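Local atomic coordinates of Endonuclease/exonuclease/phosphatase domain-containing protein (Enterococcus faecalis, PDB entry 3L1W), a protein that is of uncharacterised function but belongs to the endonuclease/exonuclease/phosphatase family and may act as a 3'-5' RNA exonuclease. Residues 229-234 / 241-246; 6-11 / 39-44. One frame throughout, in Å; residues are numbered along the deposited sequence.

Contact 1 of 2, residues 229-234 / 241-246. With FMT (formic acid), chain L; FMT (formic acid), chain T.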
loop_
_atom_site.group_PDB
_atom_site.type_symbol
_atom_site.label_atom_id
_atom_site.label_comp_id
_atom_site.label_asym_id
_atom_site.label_seq_id
_atom_site.Cartn_x
_atom_site.Cartn_y
_atom_site.Cartn_z
ATOM N N SER A 229 1.274 -1.843 9.194
ATOM C CA SER A 229 1.738 -0.483 9.454
ATOM C C SER A 229 2.295 0.027 8.131
ATOM O O SER A 229 3.160 -0.621 7.538
ATOM C CB SER A 229 2.837 -0.473 10.515
ATOM O OG SER A 229 2.321 -0.833 11.788
ATOM N N LEU A 230 1.816 1.181 7.672
ATOM C CA LEU A 230 2.112 1.642 6.312
ATOM C C LEU A 230 3.274 2.635 6.302
ATOM O O LEU A 230 3.205 3.684 6.928
ATOM C CB LEU A 230 0.857 2.291 5.711
ATOM C CG LEU A 230 -0.372 1.372 5.737
ATOM C CD1 LEU A 230 -1.604 2.087 5.203
ATOM C CD2 LEU A 230 -0.101 0.090 4.930
ATOM N N THR A 231 4.351 2.289 5.598
ATOM C CA THR A 231 5.581 3.089 5.633
ATOM C C THR A 231 5.724 4.044 4.449
ATOM O O THR A 231 6.835 4.465 4.110
ATOM C CB THR A 231 6.847 2.186 5.736
ATOM O OG1 THR A 231 6.936 1.345 4.582
ATOM C CG2 THR A 231 6.772 1.302 6.993
ATOM N N ASP A 232 4.599 4.384 3.824
ATOM C CA ASP A 232 4.592 5.350 2.721
ATOM C C ASP A 232 5.443 6.566 3.054
ATOM O O ASP A 232 5.354 7.125 4.157
ATOM C CB ASP A 232 3.173 5.849 2.447
ATOM C CG ASP A 232 2.203 4.739 2.121
ATOM O OD1 ASP A 232 2.291 3.653 2.739
ATOM O OD2 ASP A 232 1.326 4.968 1.258
ATOM N N SER A 233 6.244 7.010 2.090
ATOM C CA SER A 233 7.083 8.172 2.316
ATOM C C SER A 233 6.856 9.180 1.203
ATOM O O SER A 233 6.229 8.875 0.192
ATOM C CB SER A 233 8.565 7.777 2.359
ATOM O OG SER A 233 8.946 7.108 1.162
ATOM N N ILE A 234 7.359 10.385 1.414
ATOM C CA ILE A 234 7.357 11.415 0.394
ATOM C C ILE A 234 8.789 11.934 0.279
ATOM O O ILE A 234 9.243 12.730 1.097
ATOM C CB ILE A 234 6.343 12.542 0.749
ATOM C CG1 ILE A 234 6.518 13.748 -0.166
ATOM C CG2 ILE A 234 6.443 12.938 2.231
ATOM C CD1 ILE A 234 6.328 13.415 -1.632
ATOM N N ASP A 241 4.448 11.909 11.695
ATOM C CA ASP A 241 5.424 11.260 12.571
ATOM C C ASP A 241 4.920 9.921 13.111
ATOM O O ASP A 241 5.628 9.237 13.855
ATOM C CB ASP A 241 5.937 12.189 13.697
ATOM C CG ASP A 241 4.822 12.766 14.568
ATOM O OD1 ASP A 241 3.625 12.530 14.303
ATOM O OD2 ASP A 241 5.170 13.484 15.532
ATOM N N HIS A 242 3.694 9.555 12.725
ATOM C CA HIS A 242 3.203 8.185 12.890
ATOM C C HIS A 242 3.026 7.540 11.524
ATOM O O HIS A 242 2.730 8.228 10.546
ATOM C CB HIS A 242 1.816 8.175 13.532
ATOM C CG HIS A 242 1.768 8.724 14.919
ATOM N ND1 HIS A 242 1.311 7.987 15.994
ATOM C CD2 HIS A 242 2.053 9.956 15.400
ATOM C CE1 HIS A 242 1.357 8.732 17.084
ATOM N NE2 HIS A 242 1.790 9.935 16.748
ATOM N N PHE A 243 3.147 6.221 11.465
ATOM C CA PHE A 243 2.645 5.476 10.304
ATOM C C PHE A 243 1.154 5.238 10.502
ATOM O O PHE A 243 0.709 5.009 11.625
ATOM C CB PHE A 243 3.304 4.096 10.212
ATOM C CG PHE A 243 4.787 4.134 10.004
ATOM C CD1 PHE A 243 5.343 5.015 9.091
ATOM C CD2 PHE A 243 5.625 3.262 10.695
ATOM C CE1 PHE A 243 6.721 5.041 8.878
ATOM C CE2 PHE A 243 7.002 3.274 10.482
ATOM C CZ PHE A 243 7.550 4.166 9.577
ATOM N N PRO A 244 0.373 5.258 9.408
ATOM C CA PRO A 244 -0.984 4.717 9.521
ATOM C C PRO A 244 -0.932 3.244 9.913
ATOM O O PRO A 244 0.014 2.509 9.565
ATOM C CB PRO A 244 -1.544 4.835 8.088
ATOM C CG PRO A 244 -0.640 5.824 7.391
ATOM C CD PRO A 244 0.705 5.675 8.039
ATOM N N LEU A 245 -1.971 2.808 10.614
ATOM C CA LEU A 245 -2.119 1.417 11.001
ATOM C C LEU A 245 -3.436 0.976 10.405
ATOM O O LEU A 245 -4.460 1.632 10.615
ATOM C CB LEU A 245 -2.177 1.308 12.533
ATOM C CG LEU A 245 -2.463 -0.045 13.176
ATOM C CD1 LEU A 245 -1.430 -1.078 12.742
ATOM C CD2 LEU A 245 -2.471 0.111 14.714
ATOM N N GLU A 246 -3.419 -0.108 9.644
ATOM C CA GLU A 246 -4.650 -0.604 9.053
ATOM C C GLU A 246 -4.973 -2.046 9.437
ATOM O O GLU A 246 -4.104 -2.797 9.890
ATOM C CB GLU A 246 -4.631 -0.425 7.533
ATOM C CG GLU A 246 -3.682 -1.348 6.799
ATOM C CD GLU A 246 -3.998 -1.432 5.305
ATOM O OE1 GLU A 246 -4.268 -0.387 4.673
ATOM O OE2 GLU A 246 -3.986 -2.553 4.763
HETATM C C FMT L . 4.318 6.971 -1.330
HETATM O O1 FMT L . 4.452 8.074 -1.870
HETATM O O2 FMT L . 5.238 6.304 -0.840
HETATM C C FMT T . 6.570 -2.335 4.460
HETATM O O1 FMT T . 6.983 -3.199 5.233
HETATM O O2 FMT T . 6.996 -1.176 4.411
#
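The ring of Phe243 carries the methyl of Thr231 on one face. Thr231 CG2 sits 4.0 Å from the ring centroid and 15° off the normal, a CH-pi contact displaced slightly toward the rim at CZ. Outside the two segments, Phe238 makes an edge-to-face pair with the same ring. The base of Phe243 is also held close: its CB lies 3.3 Å from Leu230 O. Phe243 CG is anti to its carbonyl carbon (chi1 -63°), and this swings the ring under Thr231.

Next along, Leu230 N donates to Pro244 O at 2.9 Å in a nearly straight bond (169° at the hydrogen). The side chain of Leu230 crosses the proline at about a right angle, and CD1 reaches Pro244 CB at 4.0 Å. The same methyl touches Glu246 OE1 at 3.7 Å. That carboxylate is engaged elsewhere, by Trp36 and in a salt bridge with Lys2.

Thr231 OG1 points away from the Phe243 ring and donates to O2 of the formic acid of chain T, a short 2.5 Å. Formic acid, probably from the crystallisation liquor, is also bonded to Thr231 and Ser233 of the second subunit, which places this edge at the subunit interface. Ser229 and Leu245 form an antiparallel, non-hydrogen-bonded pair. Here strands 222-229 and 245-251, antiparallel neighbours in one sheet of the DNase I-like sandwich, meet at their loop ends.

Contact 2 of 2, residues 6-11 / 39-44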
loop_
_atom_site.group_PDB
_atom_site.type_symbol
_atom_site.label_atom_id
_atom_site.label_comp_id
_atom_site.label_asym_id
_atom_site.label_seq_id
_atom_site.Cartn_x
_atom_site.Cartn_y
_atom_site.Cartn_z
ATOM N N TYR A 6 -4.903 6.849 11.921
ATOM C CA TYR A 6 -3.749 7.629 11.479
ATOM C C TYR A 6 -3.693 8.924 12.273
ATOM O O TYR A 6 -4.592 9.773 12.170
ATOM C CB TYR A 6 -3.898 7.924 9.983
ATOM C CG TYR A 6 -2.678 8.461 9.253
ATOM C CD1 TYR A 6 -1.395 8.364 9.795
ATOM C CD2 TYR A 6 -2.814 9.046 7.994
ATOM C CE1 TYR A 6 -0.287 8.839 9.098
ATOM C CE2 TYR A 6 -1.721 9.516 7.297
ATOM C CZ TYR A 6 -0.462 9.418 7.847
ATOM O OH TYR A 6 0.615 9.909 7.127
ATOM N N ASN A 7 -2.658 9.053 13.095
ATOM C CA ASN A 7 -2.373 10.302 13.767
ATOM C C ASN A 7 -1.562 11.127 12.785
ATOM O O ASN A 7 -0.421 10.764 12.461
ATOM C CB ASN A 7 -1.585 10.034 15.057
ATOM C CG ASN A 7 -1.238 11.307 15.810
ATOM O OD1 ASN A 7 -0.952 12.341 15.214
ATOM N ND2 ASN A 7 -1.253 11.232 17.134
ATOM N N VAL A 8 -2.158 12.224 12.302
ATOM C CA VAL A 8 -1.573 12.964 11.185
ATOM C C VAL A 8 -0.663 14.105 11.589
ATOM O O VAL A 8 -0.176 14.830 10.714
ATOM C CB VAL A 8 -2.653 13.472 10.189
ATOM C CG1 VAL A 8 -3.429 12.292 9.599
ATOM C CG2 VAL A 8 -3.584 14.495 10.856
ATOM N N ARG A 9 -0.422 14.234 12.901
ATOM C CA ARG A 9 0.424 15.287 13.496
ATOM C C ARG A 9 -0.199 16.684 13.442
ATOM O O ARG A 9 -0.446 17.247 12.365
ATOM C CB ARG A 9 1.842 15.276 12.898
ATOM C CG ARG A 9 2.730 16.455 13.327
ATOM C CD ARG A 9 3.138 16.411 14.795
ATOM N NE ARG A 9 4.204 17.392 15.037
ATOM C CZ ARG A 9 4.758 17.631 16.219
ATOM N NH1 ARG A 9 4.355 16.965 17.291
ATOM N NH2 ARG A 9 5.728 18.543 16.325
ATOM N N VAL A 10 -0.446 17.242 14.618
ATOM C CA VAL A 10 -1.116 18.530 14.730
ATOM C C VAL A 10 -0.302 19.594 13.985
ATOM O O VAL A 10 0.926 19.546 13.964
ATOM C CB VAL A 10 -1.313 18.924 16.218
ATOM C CG1 VAL A 10 0.019 19.276 16.869
ATOM C CG2 VAL A 10 -2.298 20.076 16.352
ATOM N N ASP A 11 -0.994 20.534 13.351
ATOM C CA ASP A 11 -0.331 21.658 12.706
ATOM C C ASP A 11 0.364 22.488 13.780
ATOM O O ASP A 11 -0.288 23.005 14.691
ATOM C CB ASP A 11 -1.370 22.501 11.963
ATOM C CG ASP A 11 -0.750 23.588 11.099
ATOM O OD1 ASP A 11 0.475 23.558 10.861
ATOM O OD2 ASP A 11 -1.511 24.471 10.641
ATOM N N CYS A 39 -11.465 5.622 8.380
ATOM C CA CYS A 39 -10.180 5.896 9.012
ATOM C C CYS A 39 -10.402 6.817 10.197
ATOM O O CYS A 39 -10.989 7.890 10.049
ATOM C CB CYS A 39 -9.223 6.569 8.011
ATOM S SG CYS A 39 -7.500 6.744 8.617
ATOM N N CYS A 40 -9.928 6.413 11.373
ATOM C CA CYS A 40 -9.894 7.327 12.510
ATOM C C CYS A 40 -8.661 8.211 12.382
ATOM O O CYS A 40 -7.570 7.726 12.085
ATOM C CB CYS A 40 -9.848 6.553 13.830
ATOM S SG CYS A 40 -11.432 5.778 14.257
ATOM N N ILE A 41 -8.846 9.509 12.600
ATOM C CA ILE A 41 -7.778 10.485 12.473
ATOM C C ILE A 41 -7.580 11.173 13.809
ATOM O O ILE A 41 -8.556 11.573 14.445
ATOM C CB ILE A 41 -8.167 11.571 11.447
ATOM C CG1 ILE A 41 -8.296 10.972 10.042
ATOM C CG2 ILE A 41 -7.127 12.711 11.422
ATOM C CD1 ILE A 41 -6.966 10.464 9.476
ATOM N N GLN A 42 -6.327 11.317 14.243
ATOM C CA GLN A 42 -6.022 12.131 15.418
ATOM C C GLN A 42 -5.189 13.360 15.054
ATOM O O GLN A 42 -4.480 13.361 14.044
ATOM C CB GLN A 42 -5.283 11.329 16.499
ATOM C CG GLN A 42 -5.999 10.066 16.959
ATOM C CD GLN A 42 -5.807 8.934 15.968
ATOM O OE1 GLN A 42 -4.714 8.752 15.429
ATOM N NE2 GLN A 42 -6.860 8.163 15.729
ATOM N N GLU A 43 -5.294 14.385 15.896
ATOM C CA GLU A 43 -4.470 15.606 15.843
ATOM C C GLU A 43 -4.775 16.511 14.654
ATOM O O GLU A 43 -3.897 16.819 13.856
ATOM C CB GLU A 43 -2.975 15.276 15.908
ATOM C CG GLU A 43 -2.568 14.591 17.209
ATOM C CD GLU A 43 -1.078 14.676 17.507
ATOM O OE1 GLU A 43 -0.405 15.568 16.965
ATOM O OE2 GLU A 43 -0.580 13.861 18.319
ATOM N N VAL A 44 -6.027 16.934 14.540
ATOM C CA VAL A 44 -6.406 17.853 13.477
ATOM C C VAL A 44 -7.058 19.119 14.029
ATOM O O VAL A 44 -8.138 19.078 14.627
ATOM C CB VAL A 44 -7.319 17.175 12.426
ATOM C CG1 VAL A 44 -6.496 16.207 11.584
ATOM C CG2 VAL A 44 -8.501 16.447 13.094
HETATM O O HOH W 1 1.935 15.837 18.134
#
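Glu43 reaches across to Asn7 and Val10, and its carboxylate grips both. The amide of Asn7 and the carboxylate of Glu43 are turned 69° against each other. Asn7 ND2 donates to Glu43 OE2 at 3.0 Å; the oxygen lies in the amide plane, but the nitrogen stands above the carboxylate plane. Glu43 OE1 uses its anti lone pair to accept from Val10 N at 2.9 Å. A water also donates to Glu43 OE1 and accepts from Arg9 NH1, bridging opposite charges; Arg9 NE forms a salt bridge with Asp15.

With chi1 at 179°, the Asn7 side chain stretches away from its backbone N and lays the amide over Glu43. Its OD1 accepts from Arg9 N at 3.0 Å, in the carbonyl plane, closing an Asx turn. With ND2 also bonded to Asp166, the amide is fixed from both ends. Gln42, on the same face as Asn7, binds Asn130 and Thr5 through its amide nitrogen.

The contacts on the face of Tyr6 and Ile41 are apolar. Ile41 CD1 lies 4.0 Å from both Tyr6 CB and Val8 CG1. Val8 CG2 presses on Val44 CG1 at 3.5 Å, a tight fit. Val8 CG1 also rests over one face of the Tyr6 ring. Between the two layers runs a parallel ladder: Tyr6 N to Cys40 O, Gln42 N to Tyr6 O and Val8 N to Gln42 O.

The segments belong to the beta-alpha-beta unit of strand 2-7, helix 20-34 and strand 38-44. Helix 20-34 packs on Tyr6 and Val8, while helix 46-55 covers Ile41 and Val44. Strand 38-44 bulges at Glu43 and Val44, which both face Gly73 of strand 73-78, a G1 beta bulge. Strand 126-132 of the second sheet meets the Asn7 and Glu43 side through His132.

How the contacts relate
Contacts 1 and 2 are centred about 12 Å apart on the same sheet, where strands 245-251 and 2-7 are neighbours. They touch directly. Pro244 CD lies 3.5 Å from Tyr6 CE1, and His242 NE2 packs 3.3 Å from Asn7 ND2. Asp241 OD1 also lies 3.6 Å from Arg9 CB. In the DNase I-like family the active site lies at the ends of the two sheets; the cluster of Asn7, Glu43, Asp166, Asp241 and His242 is consistent with such a site. Contact 2 would then supply Asn7 and Glu43, and segment 241-246 the aspartate and histidine. The formic acids of contact 1 instead bind at segment 229-234, beside the second subunit.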